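Local coordinates for single-strand DNA-binding protein (PDB 3BTP) that binds single-stranded DNA regardless of sequence and mediates nuclear uptake of the transferred T-DNA copies during plant transformation by Agrobacterium, at residues 130-135 and 268-273; 321-326 and 371-376; 150-155 and 206-211; 169-174 and 192-197. All blocks are in the same frame, centred on the assembly; numbering follows the deposited sequence.

Contact 1: 130-135 and 268-273; sequences GTTKCN and PQNDIH
The backbones of 130-135 and 268-273 draw together where the edge strands of two four-stranded antiparallel sheets meet, the CA atoms of Gly-130 and Ile-272 lying 5.6 Å apart. Two waters join these strands: one accepts from Ile-272 N and donates to Gly-130 O, and another accepts from Gly-130 N and donates to Ile-272 O. The direct grip falls two residues further on, at the end of strand 127-132, where Thr-132 OG1 donates to Asn-270 O over a short 2.5 Å, tilted 24° from the carbonyl plane. With OG1 anti to the carbonyl carbon (chi1 -54°), the hydroxyl faces the other chain segment, and Ile-272 CD1 packs against the same OG1 at 3.4 Å. Both Thr-132 and Ile-272 also rest on Ile-118 of the neighbouring strand 117-124, so Ile-118 packs against both partners of the seam. Cys-134 SG sits 3.8 Å from Asn-270 CB. At the more exposed margin, Asn-135 ND2 makes a weak bond of 3.4 Å to Gln-269 O. A third water ties the cluster together, accepting from Thr-132 N and Asn-135 ND2 and donating to Asn-270 O at 2.8 Å.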
loop_
_atom_site.group_PDB
_atom_site.type_symbol
_atom_site.label_atom_id
_atom_site.label_comp_id
_atom_site.label_asym_id
_atom_site.label_seq_id
_atom_site.Cartn_x
_atom_site.Cartn_y
_atom_site.Cartn_z
ATOM N N GLY A 130 2.606 23.990 6.911
ATOM C CA GLY A 130 3.223 23.430 5.697
ATOM C C GLY A 130 3.049 24.395 4.557
ATOM O O GLY A 130 2.059 25.078 4.476
ATOM N N THR A 131 4.023 24.442 3.667
ATOM C CA THR A 131 3.798 25.063 2.361
ATOM C C THR A 131 4.205 24.198 1.179
ATOM O O THR A 131 5.270 23.619 1.131
ATOM C CB THR A 131 4.209 26.619 2.273
ATOM O OG1 THR A 131 4.880 26.926 1.053
ATOM C CG2 THR A 131 4.990 27.033 3.416
ATOM N N THR A 132 3.264 24.048 0.273
ATOM C CA THR A 132 3.515 23.261 -0.917
ATOM C C THR A 132 4.515 23.971 -1.801
ATOM O O THR A 132 4.496 25.215 -1.883
ATOM C CB THR A 132 2.177 23.023 -1.677
ATOM O OG1 THR A 132 1.254 22.453 -0.740
ATOM C CG2 THR A 132 2.372 22.044 -2.846
ATOM N N LYS A 133 5.341 23.214 -2.493
ATOM C CA LYS A 133 6.334 23.799 -3.371
ATOM C C LYS A 133 5.808 25.002 -4.202
ATOM O O LYS A 133 6.422 26.082 -4.178
ATOM C CB LYS A 133 6.919 22.712 -4.304
ATOM C CG LYS A 133 7.480 23.267 -5.683
ATOM C CD LYS A 133 7.955 22.152 -6.650
ATOM C CE LYS A 133 9.126 22.673 -7.465
ATOM N NZ LYS A 133 9.635 21.752 -8.576
ATOM N N CYS A 134 4.680 24.836 -4.901
ATOM C CA CYS A 134 4.149 25.916 -5.789
ATOM C C CYS A 134 3.672 27.196 -5.063
ATOM O O CYS A 134 3.417 28.197 -5.742
ATOM C CB CYS A 134 2.964 25.403 -6.639
ATOM S SG CYS A 134 1.531 24.859 -5.583
ATOM N N ASN A 135 3.474 27.138 -3.733
ATOM C CA ASN A 135 3.011 28.284 -2.919
ATOM C C ASN A 135 4.163 29.027 -2.232
ATOM O O ASN A 135 3.937 30.063 -1.627
ATOM C CB ASN A 135 1.990 27.853 -1.857
ATOM C CG ASN A 135 0.627 27.464 -2.464
ATOM O OD1 ASN A 135 0.328 27.783 -3.606
ATOM N ND2 ASN A 135 -0.216 26.819 -1.678
ATOM N N PRO A 268 -7.579 22.102 -2.919
ATOM C CA PRO A 268 -7.348 22.296 -4.350
ATOM C C PRO A 268 -6.394 23.457 -4.703
ATOM O O PRO A 268 -5.783 23.450 -5.801
ATOM C CB PRO A 268 -8.754 22.580 -4.859
ATOM C CG PRO A 268 -9.633 21.746 -3.884
ATOM C CD PRO A 268 -9.033 22.122 -2.599
ATOM N N GLN A 269 -6.276 24.441 -3.799
ATOM C CA GLN A 269 -5.242 25.523 -3.952
ATOM C C GLN A 269 -3.831 25.149 -3.421
ATOM O O GLN A 269 -2.901 25.973 -3.514
ATOM C CB GLN A 269 -5.706 26.849 -3.282
ATOM C CG GLN A 269 -7.040 27.378 -3.812
ATOM C CD GLN A 269 -8.305 26.535 -3.412
ATOM O OE1 GLN A 269 -8.437 26.059 -2.270
ATOM N NE2 GLN A 269 -9.242 26.406 -4.347
ATOM N N ASN A 270 -3.687 23.941 -2.833
ATOM C CA ASN A 270 -2.400 23.371 -2.417
ATOM C C ASN A 270 -1.966 23.938 -1.081
ATOM O O ASN A 270 -0.794 23.927 -0.720
ATOM C CB ASN A 270 -1.305 23.515 -3.526
ATOM C CG ASN A 270 -1.276 22.331 -4.546
ATOM O OD1 ASN A 270 -1.075 22.546 -5.733
ATOM N ND2 ASN A 270 -1.444 21.092 -4.075
ATOM N N ASP A 271 -2.942 24.465 -0.364
ATOM C CA ASP A 271 -2.817 24.928 0.992
ATOM C C ASP A 271 -2.919 23.689 1.910
ATOM O O ASP A 271 -3.765 22.821 1.697
ATOM C CB ASP A 271 -4.016 25.875 1.320
ATOM C CG ASP A 271 -3.960 27.268 0.541
ATOM O OD1 ASP A 271 -2.862 27.923 0.474
ATOM O OD2 ASP A 271 -5.048 27.713 0.040
ATOM N N ILE A 272 -2.130 23.685 2.968
ATOM C CA ILE A 272 -1.980 22.582 3.870
ATOM C C ILE A 272 -2.653 22.925 5.184
ATOM O O ILE A 272 -2.402 24.012 5.758
ATOM C CB ILE A 272 -0.463 22.348 4.149
ATOM C CG1 ILE A 272 0.338 22.162 2.829
ATOM C CG2 ILE A 272 -0.267 21.249 5.150
ATOM C CD1 ILE A 272 -0.234 21.065 1.957
ATOM N N HIS A 273 -3.528 22.024 5.672
ATOM C CA HIS A 273 -4.017 22.135 7.047
ATOM C C HIS A 273 -3.684 20.856 7.779
ATOM O O HIS A 273 -3.734 19.769 7.217
ATOM C CB HIS A 273 -5.511 22.468 7.096
ATOM C CG HIS A 273 -5.850 23.764 6.408
ATOM N ND1 HIS A 273 -6.125 23.842 5.061
ATOM C CD2 HIS A 273 -5.857 25.046 6.867
ATOM C CE1 HIS A 273 -6.304 25.113 4.725
ATOM N NE2 HIS A 273 -6.160 25.859 5.806
HETATM O O HOH W 1 -0.169 25.928 3.069
HETATM O O HOH W 2 -0.113 25.063 7.306
HETATM O O HOH W 3 1.114 25.584 0.486
#

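Contact 2: 321-326 and 371-376; sequences ESWERG and VDYLLQ
Ser-322 OG is gripped by two groups beyond the segments, Tyr-319 O within its own helix and Asn-377 OD1 one residue past 371-376, and across the contact it lies 3.8 Å from Tyr-373 CD1. This is a packing of two helix ends: the last turn of helix 317-323 and the loop after it lie on helix 371-377, with the CA atoms of Ser-322 and Tyr-373 5.4 Å apart. OG stands between the backbone N and the carbonyl carbon (chi1 78°), a setting that lets it reach back to Tyr-319 O. Ser-322 O meets the Tyr-373 ring at its edge, in the ring plane, 3.7 Å from CD1. Further along that ring, CE1 touches Trp-323 CE3 at 3.8 Å; the two aromatic side chains run side by side in the same direction, and CE1 lies at the rim of the indole. Pro-459 touches both rings, an apolar side chain of another protein's chain packs on Trp-323 and an acidic one on Tyr-373, and Tyr-373 OH is hydrogen-bonded to Tyr-319 OH. At the exposed margin, Arg-325 bends at chi2 (65°) and reaches across to Asp-372, with Glu-321 O over one guanidinium face, offset toward its rim. Glu-321 OE1 in turn accepts from Gly-326 N, at the N-cap of the next helix, over 3.0 Å. The Arg-325 NH2 to Asp-372 OD2 salt bridge is long at 3.3 Å but nearly straight (177°), and meets OD2 from above the carboxylate plane.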
loop_
_atom_site.group_PDB
_atom_site.type_symbol
_atom_site.label_atom_id
_atom_site.label_comp_id
_atom_site.label_asym_id
_atom_site.label_seq_id
_atom_site.Cartn_x
_atom_site.Cartn_y
_atom_site.Cartn_z
ATOM N N GLU A 321 -7.673 3.030 1.072
ATOM C CA GLU A 321 -8.898 2.321 0.716
ATOM C C GLU A 321 -8.714 1.374 -0.436
ATOM O O GLU A 321 -9.282 0.265 -0.402
ATOM C CB GLU A 321 -10.029 3.301 0.304
ATOM C CG GLU A 321 -10.544 4.098 1.452
ATOM C CD GLU A 321 -11.221 3.198 2.456
ATOM O OE1 GLU A 321 -12.184 2.478 2.078
ATOM O OE2 GLU A 321 -10.765 3.184 3.609
ATOM N N SER A 322 -7.981 1.785 -1.488
ATOM C CA SER A 322 -7.640 0.811 -2.582
ATOM C C SER A 322 -6.821 -0.387 -2.075
ATOM O O SER A 322 -6.826 -1.447 -2.691
ATOM C CB SER A 322 -6.854 1.490 -3.742
ATOM O OG SER A 322 -5.466 1.685 -3.416
ATOM N N TRP A 323 -6.022 -0.213 -1.018
ATOM C CA TRP A 323 -5.290 -1.336 -0.432
ATOM C C TRP A 323 -6.253 -2.302 0.317
ATOM O O TRP A 323 -6.209 -3.540 0.103
ATOM C CB TRP A 323 -4.183 -0.828 0.497
ATOM C CG TRP A 323 -3.389 -1.955 1.130
ATOM C CD1 TRP A 323 -3.634 -2.565 2.333
ATOM C CD2 TRP A 323 -2.221 -2.600 0.581
ATOM N NE1 TRP A 323 -2.699 -3.538 2.562
ATOM C CE2 TRP A 323 -1.819 -3.582 1.510
ATOM C CE3 TRP A 323 -1.459 -2.395 -0.575
ATOM C CZ2 TRP A 323 -0.703 -4.365 1.325
ATOM C CZ3 TRP A 323 -0.372 -3.202 -0.808
ATOM C CH2 TRP A 323 0.006 -4.187 0.138
ATOM N N GLU A 324 -7.142 -1.752 1.161
ATOM C CA GLU A 324 -8.140 -2.550 1.896
ATOM C C GLU A 324 -9.261 -1.598 2.198
ATOM O O GLU A 324 -9.027 -0.621 2.904
ATOM C CB GLU A 324 -7.573 -3.085 3.263
ATOM C CG GLU A 324 -8.577 -4.007 4.185
ATOM C CD GLU A 324 -8.345 -3.889 5.796
ATOM O OE1 GLU A 324 -7.217 -4.235 6.283
ATOM O OE2 GLU A 324 -9.286 -3.396 6.564
ATOM N N ARG A 325 -10.473 -1.893 1.757
ATOM C CA ARG A 325 -11.625 -1.067 2.110
ATOM C C ARG A 325 -11.775 -0.958 3.611
ATOM O O ARG A 325 -11.592 -1.932 4.296
ATOM C CB ARG A 325 -12.891 -1.636 1.488
ATOM C CG ARG A 325 -12.983 -1.326 0.020
ATOM C CD ARG A 325 -11.829 -2.033 -0.872
ATOM N NE ARG A 325 -11.589 -1.334 -2.164
ATOM C CZ ARG A 325 -12.157 -0.161 -2.469
ATOM N NH1 ARG A 325 -12.930 0.461 -1.571
ATOM N NH2 ARG A 325 -11.928 0.418 -3.644
ATOM N N GLY A 326 -11.996 0.259 4.113
ATOM C CA GLY A 326 -12.069 0.560 5.540
ATOM C C GLY A 326 -10.765 0.826 6.287
ATOM O O GLY A 326 -10.811 1.223 7.477
ATOM N N VAL A 371 -7.640 -6.027 -9.553
ATOM C CA VAL A 371 -7.775 -5.149 -10.704
ATOM C C VAL A 371 -8.030 -3.656 -10.394
ATOM O O VAL A 371 -7.468 -2.784 -11.025
ATOM C CB VAL A 371 -8.910 -5.735 -11.675
ATOM C CG1 VAL A 371 -9.353 -4.749 -12.734
ATOM C CG2 VAL A 371 -8.467 -7.137 -12.309
ATOM N N ASP A 372 -8.964 -3.395 -9.492
ATOM C CA ASP A 372 -9.196 -2.111 -8.906
ATOM C C ASP A 372 -7.927 -1.384 -8.388
ATOM O O ASP A 372 -7.670 -0.223 -8.742
ATOM C CB ASP A 372 -10.152 -2.320 -7.742
ATOM C CG ASP A 372 -10.381 -1.042 -6.949
ATOM O OD1 ASP A 372 -11.020 -0.135 -7.516
ATOM O OD2 ASP A 372 -9.882 -0.943 -5.773
ATOM N N TYR A 373 -7.167 -2.041 -7.523
ATOM C CA TYR A 373 -5.835 -1.572 -7.136
ATOM C C TYR A 373 -4.982 -1.131 -8.356
ATOM O O TYR A 373 -4.459 -0.018 -8.429
ATOM C CB TYR A 373 -5.105 -2.672 -6.298
ATOM C CG TYR A 373 -3.779 -2.233 -5.760
ATOM C CD1 TYR A 373 -3.678 -1.506 -4.547
ATOM C CD2 TYR A 373 -2.635 -2.482 -6.459
ATOM C CE1 TYR A 373 -2.433 -1.072 -4.036
ATOM C CE2 TYR A 373 -1.387 -2.027 -5.995
ATOM C CZ TYR A 373 -1.294 -1.323 -4.806
ATOM O OH TYR A 373 -0.023 -0.956 -4.412
ATOM N N LEU A 374 -4.819 -2.041 -9.293
ATOM C CA LEU A 374 -4.058 -1.760 -10.462
ATOM C C LEU A 374 -4.560 -0.567 -11.286
ATOM O O LEU A 374 -3.774 0.329 -11.619
ATOM C CB LEU A 374 -3.942 -3.029 -11.289
ATOM C CG LEU A 374 -2.878 -3.188 -12.357
ATOM C CD1 LEU A 374 -1.407 -3.139 -11.812
ATOM C CD2 LEU A 374 -3.181 -4.509 -13.123
ATOM N N LEU A 375 -5.835 -0.550 -11.621
ATOM C CA LEU A 375 -6.416 0.484 -12.441
ATOM C C LEU A 375 -6.493 1.867 -11.768
ATOM O O LEU A 375 -6.396 2.893 -12.462
ATOM C CB LEU A 375 -7.831 0.089 -12.886
ATOM C CG LEU A 375 -7.957 -0.641 -14.238
ATOM C CD1 LEU A 375 -7.085 -1.933 -14.410
ATOM C CD2 LEU A 375 -9.399 -0.949 -14.496
ATOM N N GLN A 376 -6.692 1.895 -10.439
ATOM C CA GLN A 376 -6.756 3.132 -9.675
ATOM C C GLN A 376 -5.361 3.732 -9.555
ATOM O O GLN A 376 -5.138 4.946 -9.658
ATOM C CB GLN A 376 -7.367 2.888 -8.232
ATOM C CG GLN A 376 -8.471 3.928 -7.830
ATOM C CD GLN A 376 -8.088 4.828 -6.624
ATOM O OE1 GLN A 376 -8.475 4.531 -5.499
ATOM N NE2 GLN A 376 -7.341 5.934 -6.863
#

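Contact 3: 150-155 and 206-211; sequences RLYRDG and MGITGT
Arg-150 and Tyr-152, both on strand 149-153 of a four-stranded antiparallel sheet, meet the loop that leaves helix 186-206. The tightly packed part is the guanidinium of Arg-150, which lies with one face against the loop: Gly-210 O stands over that face, 3.0 Å from CZ, with Thr-211 N over the same face. Gly-210 O sits above the plane, where the N-H groups do not point at it, so this is a face contact between a positive group and a carbonyl oxygen and not a hydrogen bond. The N-H groups are spent in other directions, NH1 on Phe-145 O and NH2 on Asp-212 O, which probably fix the rotation of the group. A bend at chi3 (-57°) turns the guanidinium across the loop, and Tyr-152 OH lies near its edge, though the place of that hydroxyl is less certain. Beside it Ile-208 fills the angle between the two strand residues, CG2 packing on Arg-150 CD at 4.0 Å and CD1 on Tyr-152 CE1 at 3.8 Å. Trp-199 and His-203 of helix 186-206 also meet the Tyr-152 ring, their planes steeply inclined to it.

The looser side is toward Met-206, which is partly exposed and touches the strand through the end of its side chain alone. Crossing the tyrosine at about a right angle, it forms a Met-aromatic contact at the ring edge, SD 5.3 Å from the centroid. The bend at chi3 (-85°) swings CE back to the ring, 3.9 Å from Tyr-152 CD1.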
loop_
_atom_site.group_PDB
_atom_site.type_symbol
_atom_site.label_atom_id
_atom_site.label_comp_id
_atom_site.label_asym_id
_atom_site.label_seq_id
_atom_site.Cartn_x
_atom_site.Cartn_y
_atom_site.Cartn_z
ATOM N N ARG A 150 10.844 17.804 5.081
ATOM C CA ARG A 150 10.518 17.791 3.651
ATOM C C ARG A 150 9.666 16.555 3.250
ATOM O O ARG A 150 10.075 15.400 3.438
ATOM C CB ARG A 150 11.818 17.830 2.824
ATOM C CG ARG A 150 12.758 19.014 3.121
ATOM C CD ARG A 150 13.894 19.107 2.043
ATOM N NE ARG A 150 14.710 17.884 1.925
ATOM C CZ ARG A 150 15.782 17.545 2.670
ATOM N NH1 ARG A 150 16.231 18.355 3.630
ATOM N NH2 ARG A 150 16.446 16.394 2.415
ATOM N N LEU A 151 8.495 16.787 2.683
ATOM C CA LEU A 151 7.616 15.666 2.339
ATOM C C LEU A 151 7.618 15.510 0.808
ATOM O O LEU A 151 7.373 16.481 0.145
ATOM C CB LEU A 151 6.202 15.900 2.916
ATOM C CG LEU A 151 6.000 15.780 4.449
ATOM C CD1 LEU A 151 4.542 15.983 4.895
ATOM C CD2 LEU A 151 6.454 14.385 5.037
ATOM N N TYR A 152 8.005 14.320 0.279
ATOM C CA TYR A 152 8.065 14.062 -1.186
ATOM C C TYR A 152 6.833 13.238 -1.643
ATOM O O TYR A 152 6.550 12.199 -1.052
ATOM C CB TYR A 152 9.329 13.293 -1.517
ATOM C CG TYR A 152 10.568 13.963 -1.026
ATOM C CD1 TYR A 152 11.198 14.932 -1.809
ATOM C CD2 TYR A 152 11.099 13.673 0.241
ATOM C CE1 TYR A 152 12.311 15.587 -1.354
ATOM C CE2 TYR A 152 12.224 14.324 0.716
ATOM C CZ TYR A 152 12.833 15.261 -0.107
ATOM O OH TYR A 152 13.973 15.883 0.295
ATOM N N ARG A 153 6.124 13.698 -2.655
ATOM C CA ARG A 153 4.930 13.022 -3.171
ATOM C C ARG A 153 5.414 11.789 -3.966
ATOM O O ARG A 153 6.360 11.900 -4.738
ATOM C CB ARG A 153 4.171 13.953 -4.101
ATOM C CG ARG A 153 2.753 13.457 -4.465
ATOM C CD ARG A 153 2.143 14.271 -5.665
ATOM N NE ARG A 153 0.801 13.749 -6.016
ATOM C CZ ARG A 153 -0.333 14.002 -5.350
ATOM N NH1 ARG A 153 -0.355 14.840 -4.301
ATOM N NH2 ARG A 153 -1.482 13.446 -5.758
ATOM N N ASP A 154 4.828 10.604 -3.740
ATOM C CA ASP A 154 5.168 9.418 -4.537
ATOM C C ASP A 154 4.171 9.299 -5.691
ATOM O O ASP A 154 3.400 10.229 -5.918
ATOM C CB ASP A 154 5.289 8.133 -3.695
ATOM C CG ASP A 154 3.926 7.520 -3.253
ATOM O OD1 ASP A 154 2.837 8.035 -3.619
ATOM O OD2 ASP A 154 3.963 6.518 -2.453
ATOM N N GLY A 155 4.145 8.140 -6.378
ATOM C CA GLY A 155 3.295 8.005 -7.552
ATOM C C GLY A 155 1.793 7.984 -7.338
ATOM O O GLY A 155 1.051 8.247 -8.270
ATOM N N MET A 206 14.275 18.953 -8.707
ATOM C CA MET A 206 13.219 19.612 -7.911
ATOM C C MET A 206 13.657 21.029 -7.422
ATOM O O MET A 206 12.832 21.825 -6.937
ATOM C CB MET A 206 12.784 18.735 -6.710
ATOM C CG MET A 206 12.075 17.354 -7.063
ATOM S SD MET A 206 11.467 16.422 -5.527
ATOM C CE MET A 206 13.006 15.648 -5.218
ATOM N N GLY A 207 14.942 21.328 -7.530
ATOM C CA GLY A 207 15.456 22.633 -7.113
ATOM C C GLY A 207 15.735 22.757 -5.628
ATOM O O GLY A 207 15.856 23.864 -5.114
ATOM N N ILE A 208 15.845 21.618 -4.936
ATOM C CA ILE A 208 16.095 21.574 -3.490
ATOM C C ILE A 208 17.601 21.578 -3.217
ATOM O O ILE A 208 18.302 20.690 -3.653
ATOM C CB ILE A 208 15.394 20.281 -2.842
ATOM C CG1 ILE A 208 13.893 20.289 -3.122
ATOM C CG2 ILE A 208 15.658 20.170 -1.369
ATOM C CD1 ILE A 208 13.103 19.126 -2.544
ATOM N N THR A 209 18.108 22.517 -2.438
ATOM C CA THR A 209 19.554 22.531 -2.142
ATOM C C THR A 209 19.972 21.945 -0.790
ATOM O O THR A 209 21.140 21.654 -0.579
ATOM C CB THR A 209 20.100 23.965 -2.254
ATOM O OG1 THR A 209 19.251 24.848 -1.511
ATOM C CG2 THR A 209 20.159 24.420 -3.720
ATOM N N GLY A 210 19.031 21.795 0.143
ATOM C CA GLY A 210 19.271 21.071 1.376
ATOM C C GLY A 210 18.737 19.642 1.217
ATOM O O GLY A 210 17.521 19.413 1.176
ATOM N N THR A 211 19.681 18.716 1.094
ATOM C CA THR A 211 19.484 17.352 0.648
ATOM C C THR A 211 19.866 16.320 1.713
ATOM O O THR A 211 20.032 15.128 1.360
ATOM C CB THR A 211 20.318 16.979 -0.614
ATOM O OG1 THR A 211 21.708 16.933 -0.285
ATOM C CG2 THR A 211 20.048 17.850 -1.841
#

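Contact 4: 169-174 and 192-197; sequences IDLPEQ and FQYKLE. Unlike the reference sequence in segment 169-174: Leu-171 (reference Ile).
Tyr-194 and Pro-172 approach from opposite directions, the proline ring coming up to the phenol end so that CD lies 3.5 Å from Tyr-194 CZ. Leu-171, which replaces the isoleucine of the reference sequence, instead slides antiparallel past the tyrosine and sets CD2 against Tyr-194 CD2 at 3.4 Å. With CG anti to the backbone N (chi1 178°), the tyrosine ring stands out from its helix toward this segment; Asp-170 O also approaches it, 3.6 Å from CE2. Lys-195 crosses Leu-171 at about a right angle and runs past Ile-169 in the opposite sense, extended beyond CG. Its CG touches both, 3.9 Å from Leu-171 CD2 and 4.0 Å from Ile-169 CB. Its NZ makes a weak 2.9 Å bond to Ile-169 O, while the stronger partner is Glu-167, which closes a salt bridge. Ile-169 CD1 lies 3.6 Å from Lys-195 O. The contact thus lays the connection from helix 162-167 to helix 173-177 along the side of the long helix 186-206, with Ile-169 continuing onto Val-198 and Trp-199 and Leu-171 onto Cys-191.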
loop_
_atom_site.group_PDB
_atom_site.type_symbol
_atom_site.label_atom_id
_atom_site.label_comp_id
_atom_site.label_asym_id
_atom_site.label_seq_id
_atom_site.Cartn_x
_atom_site.Cartn_y
_atom_site.Cartn_z
ATOM N N ILE A 169 13.757 4.428 -2.646
ATOM C CA ILE A 169 14.409 4.200 -3.940
ATOM C C ILE A 169 14.752 2.712 -4.038
ATOM O O ILE A 169 15.335 2.108 -3.101
ATOM C CB ILE A 169 15.631 5.103 -4.225
ATOM C CG1 ILE A 169 15.276 6.639 -4.144
ATOM C CG2 ILE A 169 16.237 4.711 -5.627
ATOM C CD1 ILE A 169 16.464 7.648 -3.602
ATOM N N ASP A 170 14.331 2.060 -5.106
ATOM C CA ASP A 170 14.561 0.607 -5.148
ATOM C C ASP A 170 15.789 0.287 -6.012
ATOM O O ASP A 170 16.138 1.050 -6.897
ATOM C CB ASP A 170 13.341 -0.172 -5.640
ATOM C CG ASP A 170 13.020 0.150 -7.054
ATOM O OD1 ASP A 170 13.075 1.357 -7.373
ATOM O OD2 ASP A 170 12.757 -0.795 -7.865
ATOM N N LEU A 171 16.464 -0.812 -5.710
ATOM C CA LEU A 171 17.571 -1.216 -6.584
ATOM C C LEU A 171 17.078 -2.083 -7.741
ATOM O O LEU A 171 16.362 -3.074 -7.521
ATOM C CB LEU A 171 18.669 -1.964 -5.800
ATOM C CG LEU A 171 18.926 -1.116 -4.529
ATOM C CD1 LEU A 171 19.571 -2.011 -3.548
ATOM C CD2 LEU A 171 19.776 0.151 -4.779
ATOM N N PRO A 172 17.495 -1.723 -8.955
ATOM C CA PRO A 172 17.367 -2.551 -10.144
ATOM C C PRO A 172 17.754 -3.993 -9.879
ATOM O O PRO A 172 18.811 -4.268 -9.280
ATOM C CB PRO A 172 18.339 -1.897 -11.119
ATOM C CG PRO A 172 18.201 -0.439 -10.779
ATOM C CD PRO A 172 18.130 -0.433 -9.258
ATOM N N GLU A 173 16.813 -4.873 -10.236
ATOM C CA GLU A 173 17.000 -6.319 -10.462
ATOM C C GLU A 173 18.429 -6.766 -10.865
ATOM O O GLU A 173 18.980 -7.665 -10.260
ATOM C CB GLU A 173 15.994 -6.794 -11.546
ATOM C CG GLU A 173 16.195 -8.262 -12.055
ATOM C CD GLU A 173 16.374 -9.262 -10.900
ATOM O OE1 GLU A 173 15.832 -8.981 -9.791
ATOM O OE2 GLU A 173 17.066 -10.307 -11.095
ATOM N N GLN A 174 19.007 -6.130 -11.874
ATOM C CA GLN A 174 20.279 -6.589 -12.407
ATOM C C GLN A 174 21.395 -6.260 -11.444
ATOM O O GLN A 174 22.239 -7.109 -11.140
ATOM C CB GLN A 174 20.560 -6.003 -13.806
ATOM C CG GLN A 174 19.669 -6.581 -14.959
ATOM C CD GLN A 174 19.351 -8.116 -14.877
ATOM O OE1 GLN A 174 20.186 -8.986 -15.221
ATOM N NE2 GLN A 174 18.119 -8.434 -14.454
ATOM N N PHE A 192 23.717 2.090 -1.110
ATOM C CA PHE A 192 23.700 3.497 -0.686
ATOM C C PHE A 192 24.182 4.484 -1.802
ATOM O O PHE A 192 23.537 5.529 -2.086
ATOM C CB PHE A 192 24.477 3.674 0.643
ATOM C CG PHE A 192 24.566 5.085 1.080
ATOM C CD1 PHE A 192 23.497 5.699 1.707
ATOM C CD2 PHE A 192 25.727 5.843 0.810
ATOM C CE1 PHE A 192 23.569 7.054 2.068
ATOM C CE2 PHE A 192 25.810 7.152 1.169
ATOM C CZ PHE A 192 24.706 7.753 1.829
ATOM N N GLN A 193 25.268 4.108 -2.474
ATOM C CA GLN A 193 25.848 4.933 -3.520
ATOM C C GLN A 193 24.862 4.927 -4.657
ATOM O O GLN A 193 24.617 5.963 -5.255
ATOM C CB GLN A 193 27.277 4.442 -3.990
ATOM C CG GLN A 193 28.421 4.707 -3.032
ATOM C CD GLN A 193 29.847 4.142 -3.494
ATOM O OE1 GLN A 193 29.980 3.084 -4.189
ATOM N NE2 GLN A 193 30.905 4.874 -3.091
ATOM N N TYR A 194 24.277 3.775 -4.966
ATOM C CA TYR A 194 23.219 3.775 -6.009
ATOM C C TYR A 194 22.039 4.734 -5.682
ATOM O O TYR A 194 21.625 5.556 -6.520
ATOM C CB TYR A 194 22.672 2.365 -6.316
ATOM C CG TYR A 194 21.547 2.470 -7.358
ATOM C CD1 TYR A 194 21.830 2.450 -8.725
ATOM C CD2 TYR A 194 20.209 2.693 -6.959
ATOM C CE1 TYR A 194 20.788 2.562 -9.711
ATOM C CE2 TYR A 194 19.159 2.821 -7.905
ATOM C CZ TYR A 194 19.458 2.768 -9.270
ATOM O OH TYR A 194 18.431 2.909 -10.184
ATOM N N LYS A 195 21.453 4.592 -4.480
ATOM C CA LYS A 195 20.323 5.486 -4.075
ATOM C C LYS A 195 20.749 6.972 -3.955
ATOM O O LYS A 195 19.969 7.868 -4.280
ATOM C CB LYS A 195 19.647 4.969 -2.782
ATOM C CG LYS A 195 19.057 3.541 -2.886
ATOM C CD LYS A 195 18.270 3.169 -1.629
ATOM C CE LYS A 195 17.958 1.736 -1.616
ATOM N NZ LYS A 195 16.805 1.407 -0.718
ATOM N N LEU A 196 21.978 7.218 -3.460
ATOM C CA LEU A 196 22.561 8.592 -3.355
ATOM C C LEU A 196 22.556 9.323 -4.698
ATOM O O LEU A 196 22.193 10.510 -4.762
ATOM C CB LEU A 196 23.972 8.578 -2.723
ATOM C CG LEU A 196 24.658 9.916 -2.409
ATOM C CD1 LEU A 196 23.874 10.699 -1.302
ATOM C CD2 LEU A 196 26.175 9.779 -2.032
ATOM N N GLU A 197 22.842 8.622 -5.798
ATOM C CA GLU A 197 22.821 9.313 -7.096
ATOM C C GLU A 197 21.421 9.601 -7.611
ATOM O O GLU A 197 21.184 10.595 -8.200
ATOM C CB GLU A 197 23.564 8.544 -8.158
ATOM C CG GLU A 197 24.564 7.584 -7.669
ATOM C CD GLU A 197 25.557 7.270 -8.772
ATOM O OE1 GLU A 197 25.112 6.672 -9.815
ATOM O OE2 GLU A 197 26.753 7.677 -8.599
#

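Overall arrangement
Contact 3 is the most buried of the four and contact 4 lies at the surface, while contacts 1 and 2 are partly buried. Contacts 1 and 3 reach the same four-stranded sheet and touch through Lys-133 and Met-206; contact 4 lies on helix 186-206 and contact 3 on the loop after it, packed by an interhelical connection and a sheet strand respectively. Both are nested in the loop closed by contact 1. Contact 2 comes later, its centre 26 Å from that of contact 1. Chemistry follows place: water-bridged backbones between sheet edges, a serine, aromatics and a marginal salt bridge between helix ends, a guanidinium with a carbonyl over one face inside, and aliphatic-aromatic packing outside.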